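PDB 1MDB: 2,3-dihydroxybenzoate-AMP ligase from Bacillus subtilis, which belongs to the ANL superfamily of AMP-binding enzymes and holds adenosine monophosphate and 2,3-dihydroxy-benzoic acid in this model. Local coordinates for residues A[34-38]-A[247-251]; A[48-52]-A[86-90]. All blocks are in the same frame, centred on the assembly; numbering follows the deposited sequence.

Contact 1 of 2, residues A[34-38]-A[247-251]; sequences RAAKY and LYAGG
Arg34 reaches from the last turns of helix 27-38 to Tyr248 at the C-terminal end of helix 242-248, joining the two helices. Across the contact its hydrogen bonds go to one acceptor, the main-chain carbonyl oxygen of Tyr248. NE gives the main bond, Arg34 NE to Tyr248 O at 2.9 Å, bent to 136° at the hydrogen and tilted out of the guanidinium plane. Arg34 NH2 adds a weak bond to Tyr248 O at 3.2 Å. A helix-end carbonyl is a natural site for a positive charge, which probably gains from the partial negative charge there.

The cation-pi interaction involves the same two residues. NH2 lies over the centre of the Tyr248 ring, and Arg34 CZ is 4.8 Å from the centroid of that ring, with ring and guanidinium planes 58° apart. A bend at chi2 (-56°) turns the Arg34 chain into this position.

Van der Waals contact comes from the outer end of the Tyr38 ring, which approaches Gly250 obliquely, Tyr38 CZ lying 3.6 Å from Gly250 CA. Gly250 has positive phi and ends its helix in a Schellman motif.

Tyr248 also packs on Ile208, Lys212 and Val215 of helix 204-218, Arg34 touches Tyr53 of helix 53-70, and the chain beyond Gly250 leads directly into strand 252-255 of the nine-stranded mixed sheet.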
ATOM      1  N   ARG A  34      24.618   5.995   0.155  1.00 45.06           N
ATOM      2  CA  ARG A  34      24.470   5.298   1.426  1.00 42.53           C
ATOM      3  C   ARG A  34      25.500   4.185   1.567  1.00 42.36           C
ATOM      4  O   ARG A  34      25.999   3.927   2.659  1.00 41.96           O
ATOM      5  CB  ARG A  34      23.066   4.697   1.559  1.00 41.00           C
ATOM      6  CG  ARG A  34      21.923   5.688   1.473  1.00 42.13           C
ATOM      7  CD  ARG A  34      22.066   6.781   2.508  1.00 46.73           C
ATOM      8  NE  ARG A  34      20.979   7.758   2.468  1.00 46.63           N
ATOM      9  CZ  ARG A  34      20.624   8.434   1.385  1.00 48.14           C
ATOM     10  NH1 ARG A  34      21.264   8.234   0.242  1.00 49.39           N
ATOM     11  NH2 ARG A  34      19.648   9.332   1.451  1.00 47.92           N
ATOM     12  N   ALA A  35      25.817   3.521   0.464  1.00 42.67           N
ATOM     13  CA  ALA A  35      26.777   2.427   0.500  1.00 44.17           C
ATOM     14  C   ALA A  35      28.181   2.917   0.809  1.00 45.66           C
ATOM     15  O   ALA A  35      28.972   2.206   1.435  1.00 45.44           O
ATOM     16  CB  ALA A  35      26.772   1.679  -0.828  1.00 44.43           C
ATOM     17  N   ALA A  36      28.486   4.131   0.365  1.00 46.40           N
ATOM     18  CA  ALA A  36      29.799   4.722   0.583  1.00 47.78           C
ATOM     19  C   ALA A  36      29.982   5.216   2.019  1.00 48.54           C
ATOM     20  O   ALA A  36      31.076   5.116   2.578  1.00 49.32           O
ATOM     21  CB  ALA A  36      30.014   5.872  -0.391  1.00 46.48           C
ATOM     22  N   LYS A  37      28.913   5.744   2.609  1.00 48.08           N
ATOM     23  CA  LYS A  37      28.961   6.263   3.973  1.00 48.35           C
ATOM     24  C   LYS A  37      29.060   5.194   5.067  1.00 47.20           C
ATOM     25  O   LYS A  37      29.946   5.255   5.921  1.00 47.33           O
ATOM     26  CB  LYS A  37      27.742   7.140   4.241  1.00 49.81           C
ATOM     27  CG  LYS A  37      27.677   8.391   3.384  1.00 52.92           C
ATOM     28  CD  LYS A  37      26.552   9.308   3.848  1.00 55.73           C
ATOM     29  CE  LYS A  37      26.578  10.641   3.110  1.00 58.13           C
ATOM     30  NZ  LYS A  37      25.541  11.583   3.623  1.00 58.47           N
ATOM     31  N   TYR A  38      28.158   4.219   5.045  1.00 45.53           N
ATOM     32  CA  TYR A  38      28.161   3.169   6.062  1.00 43.29           C
ATOM     33  C   TYR A  38      27.943   1.771   5.494  1.00 43.68           C
ATOM     34  O   TYR A  38      27.050   1.037   5.925  1.00 45.10           O
ATOM     35  CB  TYR A  38      27.099   3.492   7.107  1.00 41.79           C
ATOM     36  CG  TYR A  38      25.826   4.089   6.535  1.00 40.21           C
ATOM     37  CD1 TYR A  38      24.941   3.313   5.794  1.00 39.09           C
ATOM     38  CD2 TYR A  38      25.484   5.425   6.780  1.00 39.64           C
ATOM     39  CE1 TYR A  38      23.738   3.845   5.315  1.00 39.16           C
ATOM     40  CE2 TYR A  38      24.282   5.969   6.307  1.00 37.81           C
ATOM     41  CZ  TYR A  38      23.414   5.166   5.576  1.00 38.97           C
ATOM     42  OH  TYR A  38      22.215   5.668   5.116  1.00 37.57           O
ATOM     43  N   LEU A 247      15.747   2.622   4.128  1.00 30.20           N
ATOM     44  CA  LEU A 247      17.076   2.570   3.529  1.00 30.88           C
ATOM     45  C   LEU A 247      17.531   4.002   3.289  1.00 31.80           C
ATOM     46  O   LEU A 247      18.717   4.299   3.327  1.00 30.54           O
ATOM     47  CB  LEU A 247      17.061   1.820   2.189  1.00 31.25           C
ATOM     48  CG  LEU A 247      16.570   0.373   2.098  1.00 32.75           C
ATOM     49  CD1 LEU A 247      16.762  -0.107   0.668  1.00 34.36           C
ATOM     50  CD2 LEU A 247      17.320  -0.528   3.058  1.00 32.83           C
ATOM     51  N   TYR A 248      16.572   4.889   3.040  1.00 32.46           N
ATOM     52  CA  TYR A 248      16.885   6.290   2.805  1.00 32.47           C
ATOM     53  C   TYR A 248      17.536   6.872   4.055  1.00 33.77           C
ATOM     54  O   TYR A 248      18.489   7.647   3.969  1.00 34.72           O
ATOM     55  CB  TYR A 248      15.609   7.082   2.493  1.00 32.34           C
ATOM     56  CG  TYR A 248      15.848   8.558   2.209  1.00 32.81           C
ATOM     57  CD1 TYR A 248      15.926   9.036   0.898  1.00 33.76           C
ATOM     58  CD2 TYR A 248      16.017   9.470   3.254  1.00 33.75           C
ATOM     59  CE1 TYR A 248      16.166  10.383   0.635  1.00 32.39           C
ATOM     60  CE2 TYR A 248      16.254  10.820   3.005  1.00 33.62           C
ATOM     61  CZ  TYR A 248      16.324  11.271   1.694  1.00 35.90           C
ATOM     62  OH  TYR A 248      16.524  12.612   1.448  1.00 34.87           O
ATOM     63  N   ALA A 249      17.008   6.488   5.211  1.00 33.69           N
ATOM     64  CA  ALA A 249      17.488   6.988   6.495  1.00 36.13           C
ATOM     65  C   ALA A 249      18.644   6.207   7.102  1.00 34.89           C
ATOM     66  O   ALA A 249      19.110   6.548   8.185  1.00 36.23           O
ATOM     67  CB  ALA A 249      16.328   7.041   7.495  1.00 35.75           C
ATOM     68  N   GLY A 250      19.085   5.155   6.423  1.00 34.64           N
ATOM     69  CA  GLY A 250      20.191   4.363   6.926  1.00 33.21           C
ATOM     70  C   GLY A 250      19.810   3.378   8.010  1.00 33.71           C
ATOM     71  O   GLY A 250      20.671   2.893   8.741  1.00 34.87           O
ATOM     72  N   GLY A 251      18.521   3.076   8.123  1.00 32.78           N
ATOM     73  CA  GLY A 251      18.076   2.130   9.130  1.00 28.98           C
ATOM     74  C   GLY A 251      18.222   0.695   8.673  1.00 29.14           C
ATOM     75  O   GLY A 251      18.979   0.403   7.745  1.00 31.05           O
TER

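Contact 2 of 2, residues A[48-52]-A[86-90]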
ATOM      1  N   ASN A  48      18.122 -15.816   9.073  1.00 45.90           N
ATOM      2  CA  ASN A  48      19.475 -15.709   9.618  1.00 48.56           C
ATOM      3  C   ASN A  48      20.442 -14.957   8.708  1.00 48.56           C
ATOM      4  O   ASN A  48      21.598 -14.756   9.067  1.00 49.65           O
ATOM      5  CB  ASN A  48      20.038 -17.106   9.908  1.00 50.81           C
ATOM      6  CG  ASN A  48      19.509 -17.690  11.208  1.00 54.22           C
ATOM      7  OD1 ASN A  48      19.556 -18.905  11.423  1.00 55.46           O
ATOM      8  ND2 ASN A  48      19.019 -16.825  12.090  1.00 54.63           N
ATOM      9  N   THR A  49      19.970 -14.534   7.538  1.00 47.75           N
ATOM     10  CA  THR A  49      20.818 -13.811   6.595  1.00 47.53           C
ATOM     11  C   THR A  49      20.734 -12.302   6.787  1.00 47.77           C
ATOM     12  O   THR A  49      19.739 -11.785   7.294  1.00 47.97           O
ATOM     13  CB  THR A  49      20.437 -14.137   5.141  1.00 48.83           C
ATOM     14  OG1 THR A  49      19.167 -13.545   4.827  1.00 49.46           O
ATOM     15  CG2 THR A  49      20.344 -15.639   4.952  1.00 48.42           C
ATOM     16  N   HIS A  50      21.789 -11.604   6.373  1.00 47.26           N
ATOM     17  CA  HIS A  50      21.875 -10.152   6.492  1.00 46.89           C
ATOM     18  C   HIS A  50      22.606  -9.604   5.265  1.00 46.52           C
ATOM     19  O   HIS A  50      23.421 -10.304   4.662  1.00 46.90           O
ATOM     20  CB  HIS A  50      22.663  -9.770   7.749  1.00 50.94           C
ATOM     21  CG  HIS A  50      22.119 -10.358   9.015  1.00 54.00           C
ATOM     22  ND1 HIS A  50      21.001  -9.860   9.652  1.00 55.24           N
ATOM     23  CD2 HIS A  50      22.541 -11.405   9.766  1.00 54.77           C
ATOM     24  CE1 HIS A  50      20.759 -10.573  10.738  1.00 55.32           C
ATOM     25  NE2 HIS A  50      21.678 -11.516  10.830  1.00 54.91           N
ATOM     26  N   TRP A  51      22.313  -8.359   4.895  1.00 43.90           N
ATOM     27  CA  TRP A  51      22.957  -7.708   3.754  1.00 40.56           C
ATOM     28  C   TRP A  51      23.340  -6.295   4.152  1.00 40.29           C
ATOM     29  O   TRP A  51      22.489  -5.506   4.568  1.00 41.54           O
ATOM     30  CB  TRP A  51      22.015  -7.627   2.539  1.00 38.20           C
ATOM     31  CG  TRP A  51      22.005  -8.825   1.644  1.00 35.51           C
ATOM     32  CD1 TRP A  51      22.614 -10.022   1.870  1.00 33.87           C
ATOM     33  CD2 TRP A  51      21.309  -8.956   0.393  1.00 33.95           C
ATOM     34  NE1 TRP A  51      22.339 -10.894   0.847  1.00 35.92           N
ATOM     35  CE2 TRP A  51      21.540 -10.267  -0.075  1.00 34.29           C
ATOM     36  CE3 TRP A  51      20.510  -8.095  -0.372  1.00 33.16           C
ATOM     37  CZ2 TRP A  51      20.999 -10.743  -1.278  1.00 34.21           C
ATOM     38  CZ3 TRP A  51      19.970  -8.566  -1.568  1.00 29.07           C
ATOM     39  CH2 TRP A  51      20.219  -9.880  -2.007  1.00 32.61           C
ATOM     40  N   SER A  52      24.620  -5.975   4.031  1.00 38.11           N
ATOM     41  CA  SER A  52      25.096  -4.643   4.359  1.00 36.65           C
ATOM     42  C   SER A  52      24.744  -3.732   3.198  1.00 35.21           C
ATOM     43  O   SER A  52      24.422  -4.208   2.112  1.00 32.45           O
ATOM     44  CB  SER A  52      26.613  -4.658   4.528  1.00 39.40           C
ATOM     45  OG  SER A  52      27.228  -5.105   3.331  1.00 38.83           O
ATOM     46  N   LYS A  86      15.174 -10.842   0.249  1.00 28.90           N
ATOM     47  CA  LYS A  86      16.300  -9.970  -0.057  1.00 31.62           C
ATOM     48  C   LYS A  86      16.433  -9.651  -1.542  1.00 30.83           C
ATOM     49  O   LYS A  86      16.763  -8.533  -1.912  1.00 31.14           O
ATOM     50  CB  LYS A  86      17.606 -10.604   0.434  1.00 33.46           C
ATOM     51  CG  LYS A  86      17.679 -10.825   1.937  1.00 34.87           C
ATOM     52  CD  LYS A  86      19.113 -11.114   2.389  1.00 33.86           C
ATOM     53  CE  LYS A  86      19.685 -12.359   1.722  1.00 32.05           C
ATOM     54  NZ  LYS A  86      18.891 -13.561   2.048  1.00 30.60           N
ATOM     55  N   GLU A  87      16.185 -10.645  -2.384  1.00 31.53           N
ATOM     56  CA  GLU A  87      16.293 -10.471  -3.827  1.00 30.97           C
ATOM     57  C   GLU A  87      15.550  -9.240  -4.338  1.00 28.40           C
ATOM     58  O   GLU A  87      16.053  -8.519  -5.199  1.00 29.20           O
ATOM     59  CB  GLU A  87      15.786 -11.724  -4.539  1.00 33.23           C
ATOM     60  CG  GLU A  87      16.715 -12.919  -4.448  1.00 38.16           C
ATOM     61  CD  GLU A  87      16.973 -13.379  -3.021  1.00 43.48           C
ATOM     62  OE1 GLU A  87      16.020 -13.430  -2.214  1.00 43.96           O
ATOM     63  OE2 GLU A  87      18.137 -13.710  -2.711  1.00 46.47           O
ATOM     64  N   PHE A  88      14.357  -8.990  -3.805  1.00 27.59           N
ATOM     65  CA  PHE A  88      13.574  -7.828  -4.219  1.00 23.66           C
ATOM     66  C   PHE A  88      14.461  -6.599  -4.338  1.00 23.18           C
ATOM     67  O   PHE A  88      14.444  -5.895  -5.349  1.00 22.06           O
ATOM     68  CB  PHE A  88      12.471  -7.551  -3.194  1.00 24.40           C
ATOM     69  CG  PHE A  88      11.638  -6.335  -3.497  1.00 22.25           C
ATOM     70  CD1 PHE A  88      10.587  -6.402  -4.410  1.00 24.45           C
ATOM     71  CD2 PHE A  88      11.873  -5.133  -2.830  1.00 24.12           C
ATOM     72  CE1 PHE A  88       9.772  -5.282  -4.652  1.00 23.14           C
ATOM     73  CE2 PHE A  88      11.069  -4.005  -3.060  1.00 20.79           C
ATOM     74  CZ  PHE A  88      10.015  -4.082  -3.971  1.00 22.31           C
ATOM     75  N   PHE A  89      15.250  -6.348  -3.298  1.00 24.73           N
ATOM     76  CA  PHE A  89      16.112  -5.174  -3.264  1.00 24.33           C
ATOM     77  C   PHE A  89      17.230  -5.104  -4.296  1.00 25.26           C
ATOM     78  O   PHE A  89      17.488  -4.035  -4.857  1.00 27.05           O
ATOM     79  CB  PHE A  89      16.681  -4.986  -1.851  1.00 26.14           C
ATOM     80  CG  PHE A  89      15.629  -4.707  -0.821  1.00 24.94           C
ATOM     81  CD1 PHE A  89      15.088  -5.739  -0.064  1.00 25.81           C
ATOM     82  CD2 PHE A  89      15.143  -3.415  -0.643  1.00 24.35           C
ATOM     83  CE1 PHE A  89      14.074  -5.489   0.864  1.00 24.40           C
ATOM     84  CE2 PHE A  89      14.133  -3.150   0.276  1.00 23.79           C
ATOM     85  CZ  PHE A  89      13.596  -4.190   1.032  1.00 24.53           C
ATOM     86  N   GLU A  90      17.913  -6.213  -4.543  1.00 24.87           N
ATOM     87  CA  GLU A  90      18.974  -6.177  -5.531  1.00 24.60           C
ATOM     88  C   GLU A  90      18.320  -6.081  -6.907  1.00 25.36           C
ATOM     89  O   GLU A  90      18.860  -5.464  -7.826  1.00 24.84           O
ATOM     90  CB  GLU A  90      19.869  -7.425  -5.433  1.00 25.39           C
ATOM     91  CG  GLU A  90      19.255  -8.744  -5.881  1.00 26.15           C
ATOM     92  CD  GLU A  90      20.261  -9.893  -5.789  1.00 27.23           C
ATOM     93  OE1 GLU A  90      21.478  -9.619  -5.832  1.00 28.01           O
ATOM     94  OE2 GLU A  90      19.842 -11.062  -5.689  1.00 24.32           O
TER
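Lys86 lies across the indole of Trp51, and its aliphatic chain supplies most of the contact before its charge is used. Lys86 CD sits over one face of the five-membered ring of Trp51, 3.5 Å from its centroid and 5° off the normal, a CH-pi contact. Lys86 CE follows over the same ring system, 3.2 Å from Trp51 NE1, while CB rests against the six-membered ring at CH2. Bends at chi3 and chi4 then fold the chain back, bringing Lys86 NZ within 2.8 Å of Thr49 OG1 in a hydrogen bond. Thr49 OG1 is held a second time by Cys46 O.

Glu87 adds little, Glu87 N lying 4.1 Å from Trp51 CH2. One helical turn on from Lys86, Glu90 brings its carboxylate obliquely to the indole, with Glu90 CD 3.8 Å from Trp51 CH2. The charge itself is met by Arg59, through a salt bridge, and by His170, through a hydrogen bond, both at OE1.

The 86-90 segment of helix 86-98 and strand 49-52 run nearly parallel, 19° apart with axes 10.7 Å from each other. This is the familiar alpha/beta packing of a helix on a sheet, here at an edge strand of the mixed sheet in the AMP-binding domain.

Both contacts are partly buried, and neither lies wholly in the core or at the surface. They illustrate how chemistry follows position. In contact 1 a helix end leaves a main-chain carbonyl for a cation to bind, whereas contact 2 sets a strand's indole against a lysine chain and lets the ammonium group donate a hydrogen bond to a threonine hydroxyl. Contact 2 buries more surface, 283 against 194 Å². They use different helices but border the same mixed sheet, contact 1 at the helix end leading into strand 252-255 and contact 2 on edge strand 49-52. They touch directly, Leu247 CD1 packing on Phe89 CD2 at 3.9 Å, and contact 2 is nested inside the loop closed by contact 1.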